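Local coordinates for phenazine-1-carboxylate N-methyltransferase (Pseudomonas aeruginosa, PDB 2IP2), which uses S-adenosyl-L-methionine to methylate phenazine-1-carboxylate to 5-methylphenazine-1-carboxylate, a step in the biosynthesis of the blue virulence pigment pyocyanin, at residues D42-L47 with R57-M62; R63-V66 with I70-G73; A108-A113 with L291-A296; R169-V174 with K183-A188; V205-L210 with V219-G224. All blocks are in the same frame, centred on the assembly; numbering follows the deposited sequence.

Contact 1. Residues D42-L47 with R57-M62; sequences DSDETL and RIHRLM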
# COMPACT_ATOMS: atom_id res chain seq x y z
N ASP A 42 -2.12 -25.46 10.42
CA ASP A 42 -3.29 -24.65 10.06
C ASP A 42 -4.06 -24.08 11.26
O ASP A 42 -5.23 -23.67 11.14
CB ASP A 42 -4.21 -25.41 9.13
CG ASP A 42 -4.91 -26.57 9.82
OD1 ASP A 42 -4.70 -26.76 11.03
OD2 ASP A 42 -5.62 -27.32 9.13
N SER A 43 -3.38 -24.00 12.38
CA SER A 43 -3.89 -23.20 13.51
C SER A 43 -2.89 -22.12 13.94
O SER A 43 -1.69 -22.21 13.65
CB SER A 43 -4.23 -24.09 14.72
OG SER A 43 -3.04 -24.56 15.31
N ASP A 44 -3.35 -21.15 14.73
CA ASP A 44 -2.44 -20.08 15.25
C ASP A 44 -1.31 -20.70 16.03
O ASP A 44 -0.17 -20.32 15.86
CB ASP A 44 -3.20 -19.07 16.13
CG ASP A 44 -4.35 -18.39 15.41
OD1 ASP A 44 -4.23 -18.21 14.18
OD2 ASP A 44 -5.36 -18.01 16.06
N GLU A 45 -1.62 -21.69 16.85
CA GLU A 45 -0.63 -22.35 17.68
C GLU A 45 0.46 -23.13 16.87
O GLU A 45 1.67 -22.97 17.10
CB GLU A 45 -1.37 -23.26 18.67
CG GLU A 45 -2.32 -22.51 19.68
CD GLU A 45 -3.72 -22.11 19.10
OE1 GLU A 45 -4.14 -22.72 18.08
OE2 GLU A 45 -4.38 -21.16 19.65
N THR A 46 0.03 -23.96 15.94
CA THR A 46 1.00 -24.72 15.15
C THR A 46 1.75 -23.85 14.14
O THR A 46 2.93 -24.02 13.96
CB THR A 46 0.38 -25.93 14.44
OG1 THR A 46 -0.67 -25.48 13.56
CG2 THR A 46 -0.22 -26.92 15.52
N LEU A 47 1.06 -22.86 13.57
CA LEU A 47 1.78 -21.86 12.72
C LEU A 47 2.86 -21.09 13.51
O LEU A 47 3.99 -21.00 13.08
CB LEU A 47 0.74 -20.92 12.12
CG LEU A 47 0.00 -21.53 10.91
CD1 LEU A 47 -1.18 -20.61 10.50
CD2 LEU A 47 0.99 -21.76 9.75
N ARG A 57 -0.06 -13.25 17.99
CA ARG A 57 0.39 -12.43 16.85
C ARG A 57 0.01 -13.08 15.56
O ARG A 57 -0.41 -12.41 14.62
CB ARG A 57 1.90 -12.15 16.91
CG ARG A 57 2.20 -11.31 18.14
CD ARG A 57 3.67 -10.78 18.11
NE ARG A 57 4.72 -11.78 18.33
CZ ARG A 57 5.06 -12.28 19.52
NH1 ARG A 57 4.45 -11.85 20.62
NH2 ARG A 57 6.05 -13.17 19.62
N ILE A 58 0.17 -14.41 15.48
CA ILE A 58 -0.30 -15.10 14.29
C ILE A 58 -1.78 -14.91 14.07
O ILE A 58 -2.23 -14.67 12.92
CB ILE A 58 0.08 -16.63 14.25
CG1 ILE A 58 1.61 -16.76 14.24
CG2 ILE A 58 -0.62 -17.34 13.01
CD1 ILE A 58 2.40 -16.25 12.97
N HIS A 59 -2.53 -15.00 15.15
CA HIS A 59 -3.95 -14.80 15.08
C HIS A 59 -4.29 -13.45 14.46
O HIS A 59 -5.21 -13.35 13.59
CB HIS A 59 -4.62 -14.88 16.46
CG HIS A 59 -6.11 -14.76 16.39
ND1 HIS A 59 -6.91 -15.77 15.89
CD2 HIS A 59 -6.94 -13.73 16.68
CE1 HIS A 59 -8.18 -15.37 15.91
NE2 HIS A 59 -8.23 -14.14 16.38
N ARG A 60 -3.60 -12.40 14.91
CA ARG A 60 -3.94 -11.05 14.44
C ARG A 60 -3.53 -10.84 12.98
O ARG A 60 -4.23 -10.16 12.18
CB ARG A 60 -3.30 -10.03 15.35
CG ARG A 60 -3.96 -10.06 16.77
CD ARG A 60 -3.08 -9.41 17.78
NE ARG A 60 -3.17 -7.94 17.65
CZ ARG A 60 -2.58 -7.07 18.46
NH1 ARG A 60 -1.73 -7.46 19.41
NH2 ARG A 60 -2.81 -5.76 18.27
N LEU A 61 -2.37 -11.38 12.64
CA LEU A 61 -1.95 -11.33 11.23
C LEU A 61 -2.96 -12.07 10.35
O LEU A 61 -3.36 -11.58 9.30
CB LEU A 61 -0.51 -11.89 11.07
CG LEU A 61 0.05 -11.99 9.61
CD1 LEU A 61 0.15 -10.62 8.98
CD2 LEU A 61 1.45 -12.63 9.74
N MET A 62 -3.31 -13.31 10.75
CA MET A 62 -4.17 -14.14 9.91
C MET A 62 -5.59 -13.53 9.81
O MET A 62 -6.17 -13.58 8.75
CB MET A 62 -4.24 -15.60 10.43
CG MET A 62 -2.90 -16.41 10.31
SD MET A 62 -2.45 -16.62 8.57
CE MET A 62 -3.90 -17.43 7.86
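The first turn of helix 44-51 rests against helix 55-67, with D44 and H59 as the closest backbone positions, their CA atoms 5.5 Å apart. Between these two residues runs the polar link of the contact: H59 ND1 donates to D44 OD2 over 2.7 Å, and the bond is bent, with 140° at the hydrogen. The donor arrives on the syn side of the carboxylate, 27° out of its plane; the carboxylate and imidazole planes are steeply inclined, with the acid at the ring's edge. H59 reaches this place because its CG lies anti to the backbone N (chi1 -177°), which turns the ND1 edge of the ring to the D44 carboxylate. The two successive helices and their short connection are consistent with a helix-turn-helix core, as in the winged-helix-like dimerisation domain of this family. The second carboxylate oxygen, D44 OD1, is held by the hydroxyl of Y79, on strand 78-81, so each oxygen of this buried acid has its own partner. Beside the polar pair, I58 CG2 lies 3.9 Å from D44 OD1 and equally 3.9 Å from L47 CB, and the L47 and I58 side chains meet at roughly a right angle.

Contact 2. Residues R63-V66 with I70-G73; sequences RLLV and IFQG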
# COMPACT_ATOMS: atom_id res chain seq x y z
N ARG A 63 -6.12 -12.99 10.92
CA ARG A 63 -7.40 -12.29 10.93
C ARG A 63 -7.43 -11.19 9.83
O ARG A 63 -8.41 -11.09 9.06
CB ARG A 63 -7.59 -11.61 12.28
CG ARG A 63 -8.93 -11.07 12.52
CD ARG A 63 -9.12 -11.05 14.06
NE ARG A 63 -8.25 -10.08 14.72
CZ ARG A 63 -8.49 -9.66 15.95
NH1 ARG A 63 -9.55 -10.17 16.59
NH2 ARG A 63 -7.73 -8.74 16.52
N LEU A 64 -6.36 -10.41 9.79
CA LEU A 64 -6.19 -9.37 8.77
C LEU A 64 -6.17 -9.95 7.35
O LEU A 64 -6.90 -9.48 6.46
CB LEU A 64 -4.87 -8.62 9.06
CG LEU A 64 -4.57 -7.41 8.19
CD1 LEU A 64 -3.64 -6.48 8.95
CD2 LEU A 64 -3.95 -7.84 6.84
N LEU A 65 -5.34 -10.96 7.10
CA LEU A 65 -5.17 -11.47 5.74
C LEU A 65 -6.47 -12.12 5.27
O LEU A 65 -6.84 -11.98 4.10
CB LEU A 65 -4.04 -12.49 5.68
CG LEU A 65 -2.69 -11.77 5.86
CD1 LEU A 65 -1.53 -12.77 6.07
CD2 LEU A 65 -2.36 -10.76 4.70
N VAL A 66 -7.12 -12.86 6.16
CA VAL A 66 -8.45 -13.53 5.83
C VAL A 66 -9.52 -12.46 5.51
O VAL A 66 -10.33 -12.63 4.56
CB VAL A 66 -8.97 -14.49 6.96
CG1 VAL A 66 -10.41 -15.02 6.68
CG2 VAL A 66 -8.00 -15.69 7.20
N ILE A 70 -7.18 -13.05 1.45
CA ILE A 70 -5.90 -13.63 1.09
C ILE A 70 -5.81 -15.06 1.57
O ILE A 70 -5.53 -15.95 0.75
CB ILE A 70 -4.73 -12.73 1.51
CG1 ILE A 70 -4.75 -11.53 0.52
CG2 ILE A 70 -3.39 -13.50 1.43
CD1 ILE A 70 -3.92 -10.36 0.86
N PHE A 71 -6.01 -15.32 2.85
CA PHE A 71 -6.29 -16.73 3.25
C PHE A 71 -7.80 -16.89 3.58
O PHE A 71 -8.54 -15.90 3.54
CB PHE A 71 -5.46 -17.11 4.49
CG PHE A 71 -3.97 -17.16 4.25
CD1 PHE A 71 -3.39 -18.24 3.61
CD2 PHE A 71 -3.13 -16.09 4.62
CE1 PHE A 71 -2.05 -18.32 3.35
CE2 PHE A 71 -1.70 -16.16 4.35
CZ PHE A 71 -1.18 -17.28 3.68
N GLN A 72 -8.23 -18.10 3.97
CA GLN A 72 -9.60 -18.30 4.45
C GLN A 72 -9.64 -19.25 5.63
O GLN A 72 -8.62 -19.85 5.99
CB GLN A 72 -10.54 -18.83 3.33
CG GLN A 72 -10.25 -20.28 2.82
CD GLN A 72 -11.14 -20.69 1.63
OE1 GLN A 72 -10.64 -21.13 0.60
NE2 GLN A 72 -12.45 -20.58 1.80
N GLY A 73 -10.82 -19.37 6.23
CA GLY A 73 -11.05 -20.25 7.37
C GLY A 73 -10.68 -19.58 8.67
O GLY A 73 -10.58 -18.36 8.72
O HOH W 1 -11.09 -15.29 2.89
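A tight reversal from the end of helix 55-67 into strand 71-72 carries the chain into the two-stranded hairpin (71-72 with 78-81), consistent with the wing of a winged-helix-like domain. I70 N donates to L65 O over 2.9 Å, with 157° at the hydrogen. One residue further on, the link is weaker: V66 CA points its hydrogen at F71 O, 3.3 Å away, in a CH...O contact. The same F71 O takes a hydrogen bond of 2.7 Å from a water that also donates, at 3.2 Å, to V66 O; this water thus bridges the helix and the strand. F71 N, by contrast, is buried without a polar partner. Among the side chains, L65 and F71 run side by side in the same direction. L65 CD1 meets the ring at its edge and close to its plane, 3.8 Å from F71 CE2. The F71 ring owes this course to CG standing beside its own backbone N (chi1 -66°). V66 CG2 adds a touch of 4.0 Å on F71 CB, and L65 CD2 reaches I70 CD1 at 4.2 Å. Around the contact, helix 6-30 packs on L65 and I70 through V25, helix 33-38 meets F71 through L33, A34 and I37, helix 83-86 touches I70 and F71, and Q72 pairs by backbone with A80 of strand 78-81.

Contact 3. Residues A108-A113 with L291-A296; sequences AAWTPA and LFMACA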
# COMPACT_ATOMS: atom_id res chain seq x y z
N ALA A 108 12.99 -0.71 -0.27
CA ALA A 108 14.08 0.23 -0.07
C ALA A 108 14.08 1.35 -1.09
O ALA A 108 14.31 2.53 -0.76
CB ALA A 108 15.42 -0.52 -0.14
N ALA A 109 13.84 0.99 -2.35
CA ALA A 109 13.84 1.96 -3.50
C ALA A 109 12.79 3.02 -3.37
O ALA A 109 12.95 4.21 -3.84
CB ALA A 109 13.62 1.20 -4.81
N TRP A 110 11.64 2.60 -2.85
CA TRP A 110 10.51 3.49 -2.74
C TRP A 110 10.51 4.33 -1.48
O TRP A 110 9.63 5.18 -1.26
CB TRP A 110 9.19 2.69 -2.88
CG TRP A 110 8.73 2.53 -4.24
CD1 TRP A 110 8.92 1.45 -5.08
CD2 TRP A 110 7.88 3.45 -4.95
NE1 TRP A 110 8.26 1.67 -6.28
CE2 TRP A 110 7.61 2.87 -6.21
CE3 TRP A 110 7.35 4.72 -4.64
CZ2 TRP A 110 6.83 3.51 -7.18
CZ3 TRP A 110 6.58 5.39 -5.64
CH2 TRP A 110 6.34 4.77 -6.88
N THR A 111 11.49 4.12 -0.61
CA THR A 111 11.59 4.96 0.59
C THR A 111 11.96 6.43 0.20
O THR A 111 11.22 7.33 0.54
CB THR A 111 12.53 4.31 1.62
OG1 THR A 111 11.89 3.11 2.03
CG2 THR A 111 12.81 5.22 2.83
N PRO A 112 13.07 6.66 -0.57
CA PRO A 112 13.39 8.07 -0.94
C PRO A 112 12.63 8.58 -2.15
O PRO A 112 13.17 9.33 -3.00
CB PRO A 112 14.92 8.02 -1.18
CG PRO A 112 15.10 6.66 -1.76
CD PRO A 112 14.10 5.71 -1.03
N ALA A 113 11.35 8.24 -2.25
CA ALA A 113 10.61 8.55 -3.45
C ALA A 113 10.54 10.09 -3.69
O ALA A 113 10.51 10.56 -4.84
CB ALA A 113 9.19 7.99 -3.33
N LEU A 291 8.65 2.16 -12.76
CA LEU A 291 9.77 2.01 -13.71
C LEU A 291 10.82 3.12 -13.56
O LEU A 291 12.03 2.86 -13.60
CB LEU A 291 9.24 1.90 -15.16
CG LEU A 291 10.24 1.51 -16.26
CD1 LEU A 291 11.10 0.33 -15.81
CD2 LEU A 291 9.49 1.11 -17.50
N PHE A 292 10.35 4.36 -13.35
CA PHE A 292 11.22 5.43 -13.00
C PHE A 292 11.94 5.15 -11.66
O PHE A 292 13.17 5.28 -11.55
CB PHE A 292 10.47 6.80 -12.89
CG PHE A 292 11.32 7.83 -12.19
CD1 PHE A 292 12.41 8.42 -12.87
CD2 PHE A 292 11.12 8.10 -10.81
CE1 PHE A 292 13.27 9.30 -12.18
CE2 PHE A 292 11.94 8.98 -10.12
CZ PHE A 292 13.04 9.59 -10.81
N MET A 293 11.15 4.74 -10.65
CA MET A 293 11.68 4.61 -9.27
C MET A 293 12.77 3.53 -9.26
O MET A 293 13.76 3.66 -8.53
CB MET A 293 10.58 4.27 -8.27
CG MET A 293 10.95 4.47 -6.74
SD MET A 293 11.32 6.21 -6.50
CE MET A 293 9.78 7.07 -6.95
N ALA A 294 12.62 2.52 -10.13
CA ALA A 294 13.57 1.40 -10.14
C ALA A 294 14.83 1.72 -10.98
O ALA A 294 15.92 1.48 -10.55
CB ALA A 294 12.93 0.17 -10.66
N CYS A 295 14.65 2.28 -12.17
CA CYS A 295 15.78 2.38 -13.08
C CYS A 295 15.66 3.50 -14.12
O CYS A 295 16.31 3.40 -15.20
CB CYS A 295 15.91 1.06 -13.82
SG CYS A 295 14.52 0.69 -14.90
N ALA A 296 14.86 4.51 -13.83
CA ALA A 296 14.68 5.68 -14.73
C ALA A 296 14.17 5.26 -16.11
O ALA A 296 14.43 5.93 -17.11
CB ALA A 296 16.03 6.51 -14.89
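Most striking here is a methionine methylene seated squarely over an indole: M293 CG stands 3.6 Å from the centroid of the five-membered ring of W110, only 8° off the ring normal, a CH-pi contact over the face. The rest of the side chain follows the same face. After leaving with CG anti to the backbone N, the chain bends at chi2 (62°) and again at chi3 (61°), which carries it along the indole toward the benzo half. There M293 SD lies 4.8 Å from the centroid of the six-membered ring, above the face at a distance suited to a Met-aromatic contact, and M293 CE comes within 3.8 Å of W110 CZ3. The methyl also reaches A113 CB at 3.8 Å, while M293 CG lies 3.5 Å from A109 O. One thioether side chain therefore makes nearly all of the contact, bridging from helix 282-295 to the end of helix 105-109, the turn after it and the start of helix 113-119, two regions more than 170 residues apart in sequence. The second subunit also reaches this region: its W20 stacks on W110, and R23 of that subunit donates to the carbonyls of W110 and T111. Within its own chain, W110 NE1 is hydrogen-bonded to H290 ND1, and the planes of the two rings are nearly parallel. M293 further packs on A116 and L117 of helix 113-119.

Contact 4. Residues R169-V174 with K183-A188; sequences RSFVDV and KAILQA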
# COMPACT_ATOMS: atom_id res chain seq x y z
N ARG A 169 5.63 -23.04 -37.39
CA ARG A 169 6.29 -21.77 -37.69
C ARG A 169 7.64 -21.55 -36.99
O ARG A 169 7.99 -22.27 -36.06
CB ARG A 169 5.33 -20.58 -37.52
CG ARG A 169 4.12 -20.61 -38.49
CD ARG A 169 2.98 -19.73 -37.97
NE ARG A 169 1.72 -19.85 -38.72
CZ ARG A 169 0.85 -20.87 -38.60
NH1 ARG A 169 1.07 -21.89 -37.78
NH2 ARG A 169 -0.26 -20.87 -39.34
N SER A 170 8.39 -20.58 -37.48
CA SER A 170 9.68 -20.24 -36.88
C SER A 170 9.57 -18.85 -36.19
O SER A 170 8.92 -17.94 -36.69
CB SER A 170 10.79 -20.24 -37.95
OG SER A 170 10.63 -19.22 -38.93
N PHE A 171 10.22 -18.68 -35.05
CA PHE A 171 10.24 -17.35 -34.49
C PHE A 171 11.65 -16.90 -34.15
O PHE A 171 12.56 -17.73 -34.08
CB PHE A 171 9.32 -17.30 -33.26
CG PHE A 171 9.77 -18.17 -32.14
CD1 PHE A 171 10.69 -17.69 -31.18
CD2 PHE A 171 9.32 -19.50 -32.04
CE1 PHE A 171 11.12 -18.46 -30.15
CE2 PHE A 171 9.73 -20.30 -30.97
CZ PHE A 171 10.64 -19.79 -30.02
N VAL A 172 11.81 -15.58 -33.93
CA VAL A 172 13.10 -14.99 -33.49
C VAL A 172 12.81 -14.12 -32.29
O VAL A 172 12.01 -13.18 -32.37
CB VAL A 172 13.81 -14.17 -34.64
CG1 VAL A 172 15.12 -13.49 -34.18
CG2 VAL A 172 14.10 -15.04 -35.86
N ASP A 173 13.41 -14.48 -31.16
CA ASP A 173 13.23 -13.78 -29.90
C ASP A 173 14.35 -12.73 -29.84
O ASP A 173 15.48 -13.06 -29.48
CB ASP A 173 13.28 -14.80 -28.73
CG ASP A 173 12.93 -14.19 -27.36
OD1 ASP A 173 12.84 -12.95 -27.28
OD2 ASP A 173 12.78 -14.97 -26.34
N VAL A 174 14.06 -11.48 -30.23
CA VAL A 174 15.11 -10.47 -30.26
C VAL A 174 15.27 -9.81 -28.85
O VAL A 174 14.32 -9.27 -28.28
CB VAL A 174 15.00 -9.49 -31.54
CG1 VAL A 174 14.00 -9.97 -32.61
CG2 VAL A 174 14.74 -8.09 -31.19
N LYS A 183 11.10 -20.09 -24.02
CA LYS A 183 10.76 -21.33 -23.34
C LYS A 183 9.24 -21.54 -23.22
O LYS A 183 8.77 -22.64 -23.49
CB LYS A 183 11.45 -21.39 -21.98
CG LYS A 183 10.88 -22.42 -21.03
CD LYS A 183 11.28 -22.05 -19.63
CE LYS A 183 12.78 -22.22 -19.46
NZ LYS A 183 13.07 -23.53 -18.76
N ALA A 184 8.48 -20.50 -22.85
CA ALA A 184 7.01 -20.53 -22.84
C ALA A 184 6.47 -20.99 -24.22
O ALA A 184 5.60 -21.90 -24.32
CB ALA A 184 6.43 -19.16 -22.45
N ILE A 185 7.04 -20.46 -25.30
CA ILE A 185 6.53 -20.81 -26.62
C ILE A 185 6.77 -22.30 -26.93
O ILE A 185 5.84 -23.02 -27.34
CB ILE A 185 7.10 -19.92 -27.77
CG1 ILE A 185 6.62 -18.47 -27.63
CG2 ILE A 185 6.72 -20.52 -29.14
CD1 ILE A 185 7.61 -17.44 -28.23
N LEU A 186 8.00 -22.77 -26.72
CA LEU A 186 8.33 -24.14 -27.04
C LEU A 186 7.67 -25.16 -26.11
O LEU A 186 7.48 -26.32 -26.51
CB LEU A 186 9.84 -24.35 -27.15
CG LEU A 186 10.55 -23.41 -28.15
CD1 LEU A 186 12.03 -23.20 -27.79
CD2 LEU A 186 10.40 -23.84 -29.58
N GLN A 187 7.32 -24.74 -24.89
CA GLN A 187 6.64 -25.67 -24.01
C GLN A 187 5.17 -25.81 -24.39
O GLN A 187 4.60 -26.89 -24.28
CB GLN A 187 6.83 -25.25 -22.56
CG GLN A 187 8.30 -25.28 -22.14
CD GLN A 187 8.48 -25.21 -20.65
OE1 GLN A 187 7.73 -24.52 -19.95
NE2 GLN A 187 9.47 -25.94 -20.14
N ALA A 188 4.57 -24.73 -24.92
CA ALA A 188 3.17 -24.73 -25.37
C ALA A 188 3.01 -25.43 -26.72
O ALA A 188 2.01 -26.12 -26.97
CB ALA A 188 2.67 -23.32 -25.47
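Strand 170-174 and helix 180-188 are separated by a distance that side chains must span: the nearest backbone positions, F171 and I185, have their CA atoms 9.4 Å apart. F171 covers most of that gap from the strand. Its CG sits between the backbone N and the carbonyl carbon (chi1 64°), the crowded position, and from there the ring stands out toward the helix. I185 comes from the opposite direction and places its CD1 over one face, 4.2 Å from the ring centroid and 11° off the normal, a CH-pi contact. Its other branch lies on the same side, above the CE2 margin: I185 CG2 is 3.5 Å from F171 CE2, the shortest approach of the contact. L186, one residue later on the helix, meets the ring at its edge instead, with L186 CD2 close to the ring plane and 3.9 Å from F171 CE2. The phenyl group is thus met over a face and at an edge by consecutive helix residues, an entirely apolar join. It fastens the first half of a beta-alpha-beta unit in the Rossmann-like methyltransferase fold, whose strand-to-helix connection in this superfamily is the glycine-rich loop associated with the cofactor. Near that end, D173 OD2 is hydrogen-bonded to T182 OG1. Strand 170-174 lies inside the sheet, flanked by the parallel strands 193-198, with which F171 exchanges backbone bonds, and 236-240, whose L238 packs on both F171 and I185.

Contact 5. Residues V205-L210 with V219-G224; sequences VARDNL and VSLVGG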
# COMPACT_ATOMS: atom_id res chain seq x y z
N VAL A 205 23.33 -17.05 -19.29
CA VAL A 205 22.11 -17.35 -18.52
C VAL A 205 21.13 -18.20 -19.32
O VAL A 205 20.64 -19.23 -18.84
CB VAL A 205 21.38 -16.07 -18.03
CG1 VAL A 205 20.17 -16.46 -17.18
CG2 VAL A 205 22.36 -15.15 -17.25
N ALA A 206 20.89 -17.77 -20.56
CA ALA A 206 19.99 -18.48 -21.46
C ALA A 206 20.50 -19.87 -21.86
O ALA A 206 19.72 -20.80 -22.09
CB ALA A 206 19.72 -17.63 -22.72
N ARG A 207 21.81 -20.01 -21.96
CA ARG A 207 22.40 -21.28 -22.38
C ARG A 207 22.08 -22.28 -21.28
O ARG A 207 21.80 -23.45 -21.54
CB ARG A 207 23.92 -21.09 -22.54
CG ARG A 207 24.63 -22.14 -23.31
CD ARG A 207 26.10 -21.68 -23.60
NE ARG A 207 26.19 -20.56 -24.54
CZ ARG A 207 25.87 -20.60 -25.84
NH1 ARG A 207 25.40 -21.71 -26.40
NH2 ARG A 207 26.02 -19.51 -26.59
N ASP A 208 22.08 -21.79 -20.04
CA ASP A 208 21.71 -22.58 -18.88
C ASP A 208 20.20 -22.79 -18.75
O ASP A 208 19.72 -23.94 -18.60
CB ASP A 208 22.25 -21.88 -17.63
CG ASP A 208 22.23 -22.77 -16.42
OD1 ASP A 208 21.19 -22.81 -15.70
OD2 ASP A 208 23.30 -23.40 -16.17
N ASN A 209 19.44 -21.69 -18.82
CA ASN A 209 18.00 -21.73 -18.60
C ASN A 209 17.28 -22.57 -19.65
O ASN A 209 16.25 -23.21 -19.37
CB ASN A 209 17.42 -20.30 -18.57
CG ASN A 209 15.97 -20.27 -18.06
OD1 ASN A 209 15.58 -21.05 -17.20
ND2 ASN A 209 15.16 -19.33 -18.60
N LEU A 210 17.85 -22.59 -20.85
CA LEU A 210 17.32 -23.28 -22.00
C LEU A 210 18.12 -24.54 -22.35
O LEU A 210 18.01 -25.02 -23.48
CB LEU A 210 17.39 -22.36 -23.25
CG LEU A 210 16.51 -21.08 -23.27
CD1 LEU A 210 16.76 -20.39 -24.56
CD2 LEU A 210 15.01 -21.34 -23.14
N VAL A 219 15.65 -24.97 -30.41
CA VAL A 219 16.02 -23.58 -30.41
C VAL A 219 17.52 -23.54 -30.59
O VAL A 219 18.20 -24.50 -30.23
CB VAL A 219 15.58 -22.87 -29.07
CG1 VAL A 219 16.22 -23.50 -27.87
CG2 VAL A 219 15.92 -21.36 -29.05
N SER A 220 18.02 -22.43 -31.15
CA SER A 220 19.44 -22.10 -31.04
C SER A 220 19.58 -20.67 -30.53
O SER A 220 18.60 -19.90 -30.58
CB SER A 220 20.12 -22.24 -32.41
OG SER A 220 19.49 -21.44 -33.40
N LEU A 221 20.78 -20.33 -30.06
CA LEU A 221 21.09 -18.99 -29.62
C LEU A 221 22.02 -18.32 -30.62
O LEU A 221 22.92 -18.96 -31.16
CB LEU A 221 21.75 -18.96 -28.23
CG LEU A 221 21.25 -19.84 -27.08
CD1 LEU A 221 22.00 -19.51 -25.74
CD2 LEU A 221 19.77 -19.61 -26.87
N VAL A 222 21.85 -17.03 -30.85
CA VAL A 222 22.90 -16.30 -31.57
C VAL A 222 23.35 -15.03 -30.84
O VAL A 222 22.54 -14.36 -30.21
CB VAL A 222 22.63 -16.12 -33.11
CG1 VAL A 222 21.34 -16.66 -33.54
CG2 VAL A 222 22.95 -14.68 -33.65
N GLY A 223 24.67 -14.77 -30.86
CA GLY A 223 25.22 -13.58 -30.23
C GLY A 223 25.37 -12.55 -31.34
O GLY A 223 25.89 -12.87 -32.41
N GLY A 224 24.91 -11.34 -31.11
CA GLY A 224 24.98 -10.34 -32.14
C GLY A 224 24.27 -9.10 -31.68
O GLY A 224 23.62 -9.10 -30.63
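L221 points from its strand at the helix and its two methyls part, each meeting a different part of helix 204-209 or its end. L221 CD1 lies over one face of the R207 guanidinium, 4.0 Å from R207 CZ. The arginine can present that face because its chain runs out extended and then turns at chi3 (-68°), bringing the flat group across the leucine. The same methyl also rests on the helix backbone, with L221 CD1 3.8 Å from R207 N, and approaches A206 CB at 4.2 Å, so it sits in the corner formed by the helix backbone and the guanidinium. The other branch, L221 CD2, meets L210 CD1 at 3.9 Å, the two leucines inclined to one another. L210, where the chain leaves helical geometry, still directs its side chain toward the strand. R207 is exposed, so that L221 CD1 is met on one flank by an exposed guanidinium face. The arrangement is that of a helix packed on the face of a Rossmann-like sheet, near its outermost strand within the chain, 219-223, and R207 and L221 have their CA atoms 7.7 Å apart. The side chain of A206 lies about 7 Å from that of D198, predicted to bind S-adenosyl-L-methionine. Strand 193-198, running parallel beside strand 219-223, contributes M196 against A206 and L210, helix 211-215 supplies L214 against L221, and K183 of helix 180-188 packs on L210.

Overall arrangement
Contacts 1 and 2 form one continuous body in the dimerisation domain: both use helix 55-67, their centres are 10 Å apart, and M62 CE touches F71 CD2 at 3.6 Å. Contacts 4 and 5 are similarly coupled on the cofactor-binding sheet, centres 12 Å apart, where L186 CD1 packs on V219 CB at 3.8 Å. Of these, contact 5 lies nearer the predicted cofactor residue D198. Contact 3 touches neither pair; its nearest atoms are about 18 Å from contact 2 and about 16 Å from contact 4. Yet it closes a long loop of chain inside which contacts 4 and 5 are nested, and, like contacts 1 and 2, it meets the second subunit.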